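Long-range contact in hypothetical protein yfcE (Escherichia coli, PDB 1SU1), which is of unknown function but belongs to the calcineurin-like phosphoesterase superfamily and binds two zinc ions: residues A[53-58]-A[90-95]. Residues are numbered along the deposited sequence; the frame is centred on the assembly and turned at random.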
# COMPACT_ATOMS: atom_id res chain seq x y z
N ALA A 53 33.08 -4.15 -1.49
CA ALA A 53 31.93 -3.43 -2.05
C ALA A 53 31.40 -2.39 -1.07
O ALA A 53 31.40 -2.59 0.14
CB ALA A 53 30.81 -4.42 -2.41
N GLN A 54 30.94 -1.26 -1.61
CA GLN A 54 30.40 -0.18 -0.78
C GLN A 54 29.10 -0.62 -0.10
O GLN A 54 28.89 -0.36 1.09
CB GLN A 54 30.16 1.07 -1.65
CG GLN A 54 30.09 2.38 -0.86
CD GLN A 54 29.89 3.60 -1.75
OE1 GLN A 54 29.96 4.75 -1.28
NE2 GLN A 54 29.62 3.37 -3.04
N TRP A 55 28.23 -1.31 -0.84
CA TRP A 55 26.95 -1.77 -0.29
C TRP A 55 26.58 -3.20 -0.67
O TRP A 55 27.02 -3.71 -1.70
CB TRP A 55 25.79 -0.88 -0.77
CG TRP A 55 25.93 0.58 -0.49
CD1 TRP A 55 26.49 1.52 -1.30
CD2 TRP A 55 25.53 1.26 0.70
NE1 TRP A 55 26.46 2.76 -0.69
CE2 TRP A 55 25.88 2.62 0.55
CE3 TRP A 55 24.91 0.85 1.88
CZ2 TRP A 55 25.63 3.58 1.54
CZ3 TRP A 55 24.66 1.80 2.87
CH2 TRP A 55 25.02 3.15 2.69
N LEU A 56 25.75 -3.83 0.15
CA LEU A 56 25.24 -5.16 -0.16
C LEU A 56 23.79 -4.90 -0.59
O LEU A 56 22.97 -4.47 0.23
CB LEU A 56 25.24 -6.09 1.06
CG LEU A 56 24.48 -7.41 0.81
CD1 LEU A 56 25.11 -8.18 -0.35
CD2 LEU A 56 24.49 -8.26 2.07
N VAL A 57 23.48 -5.15 -1.85
CA VAL A 57 22.15 -4.92 -2.37
C VAL A 57 21.28 -6.18 -2.42
O VAL A 57 21.48 -7.06 -3.26
CB VAL A 57 22.22 -4.29 -3.78
CG1 VAL A 57 20.82 -3.99 -4.30
CG2 VAL A 57 23.07 -3.02 -3.73
N ILE A 58 20.29 -6.23 -1.52
CA ILE A 58 19.37 -7.35 -1.43
C ILE A 58 18.09 -7.06 -2.23
O ILE A 58 17.34 -6.14 -1.91
CB ILE A 58 19.05 -7.63 0.06
CG1 ILE A 58 20.35 -8.03 0.77
CG2 ILE A 58 17.99 -8.72 0.19
CD1 ILE A 58 20.19 -8.42 2.23
N LYS A 90 25.04 -1.51 6.16
CA LYS A 90 25.56 -1.51 4.80
C LYS A 90 24.64 -2.16 3.79
O LYS A 90 25.05 -2.44 2.66
CB LYS A 90 26.94 -2.17 4.77
CG LYS A 90 28.02 -1.33 5.43
CD LYS A 90 29.38 -1.96 5.32
CE LYS A 90 30.46 -1.00 5.80
NZ LYS A 90 31.81 -1.63 5.79
N VAL A 91 23.40 -2.40 4.18
CA VAL A 91 22.43 -3.02 3.28
C VAL A 91 21.48 -2.02 2.63
O VAL A 91 21.03 -1.07 3.27
CB VAL A 91 21.57 -4.07 4.02
CG1 VAL A 91 20.53 -4.66 3.06
CG2 VAL A 91 22.45 -5.19 4.57
N ILE A 92 21.21 -2.25 1.35
CA ILE A 92 20.28 -1.47 0.54
C ILE A 92 19.36 -2.56 -0.03
O ILE A 92 19.80 -3.38 -0.82
CB ILE A 92 20.98 -0.77 -0.66
CG1 ILE A 92 22.04 0.22 -0.18
CG2 ILE A 92 19.94 -0.07 -1.53
CD1 ILE A 92 21.50 1.37 0.65
N ALA A 93 18.09 -2.57 0.38
CA ALA A 93 17.17 -3.60 -0.10
C ALA A 93 15.87 -3.08 -0.73
O ALA A 93 15.52 -1.91 -0.58
CB ALA A 93 16.83 -4.55 1.06
N VAL A 94 15.17 -3.96 -1.44
CA VAL A 94 13.88 -3.64 -2.05
C VAL A 94 12.93 -4.81 -1.75
O VAL A 94 13.35 -5.97 -1.69
CB VAL A 94 13.96 -3.41 -3.58
CG1 VAL A 94 14.68 -2.10 -3.87
CG2 VAL A 94 14.68 -4.58 -4.26
N ARG A 95 11.65 -4.48 -1.58
CA ARG A 95 10.61 -5.44 -1.23
C ARG A 95 10.28 -6.52 -2.25
O ARG A 95 10.06 -6.24 -3.43
CB ARG A 95 9.31 -4.67 -0.89
CG ARG A 95 8.28 -5.50 -0.13
CD ARG A 95 7.01 -4.70 0.16
NE ARG A 95 6.15 -4.55 -1.02
CZ ARG A 95 5.93 -3.40 -1.65
NH1 ARG A 95 6.51 -2.28 -1.23
NH2 ARG A 95 5.11 -3.36 -2.70
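The indole of Trp55 is overlapped on one face by the side chain of Ile92, whose CD1 sits over the six-membered ring, 4.0 Å from its centroid, in a CH-pi contact, while CG1 packs 3.6 Å from Trp55 CE3. With CG1 anti to its carbonyl carbon (chi1 -62°, chi2 also -62°), Ile92 folds its ethyl arm back onto the ring. At the ring edge Trp55 CE3 meets Lys90 O at 3.4 Å, the same carbonyl that accepts an almost straight hydrogen bond from Leu56 N at 3.0 Å (176°). Three more backbone bonds follow, Ile92 N to Leu56 O, Ile58 N to Ile92 O and Val94 N to Ile58 O, pairing strands 55-58 and 91-93 in parallel. On the face opposite Val57 and Ile92, Ile58 CD1 slants across Val91 CG1 at 3.9 Å. The strands join through helix 77-85 as a beta-alpha-beta unit, and the loops after them supply Asp61 and Asn97, ligands of one zinc ion. Strand 27-31 flanks 55-58 on its other side, while Arg124 and Gln117 of a second subunit pack on Trp55 and Ile92. Four main-chain hydrogen bonds thus fix the register, and apolar contacts line both faces.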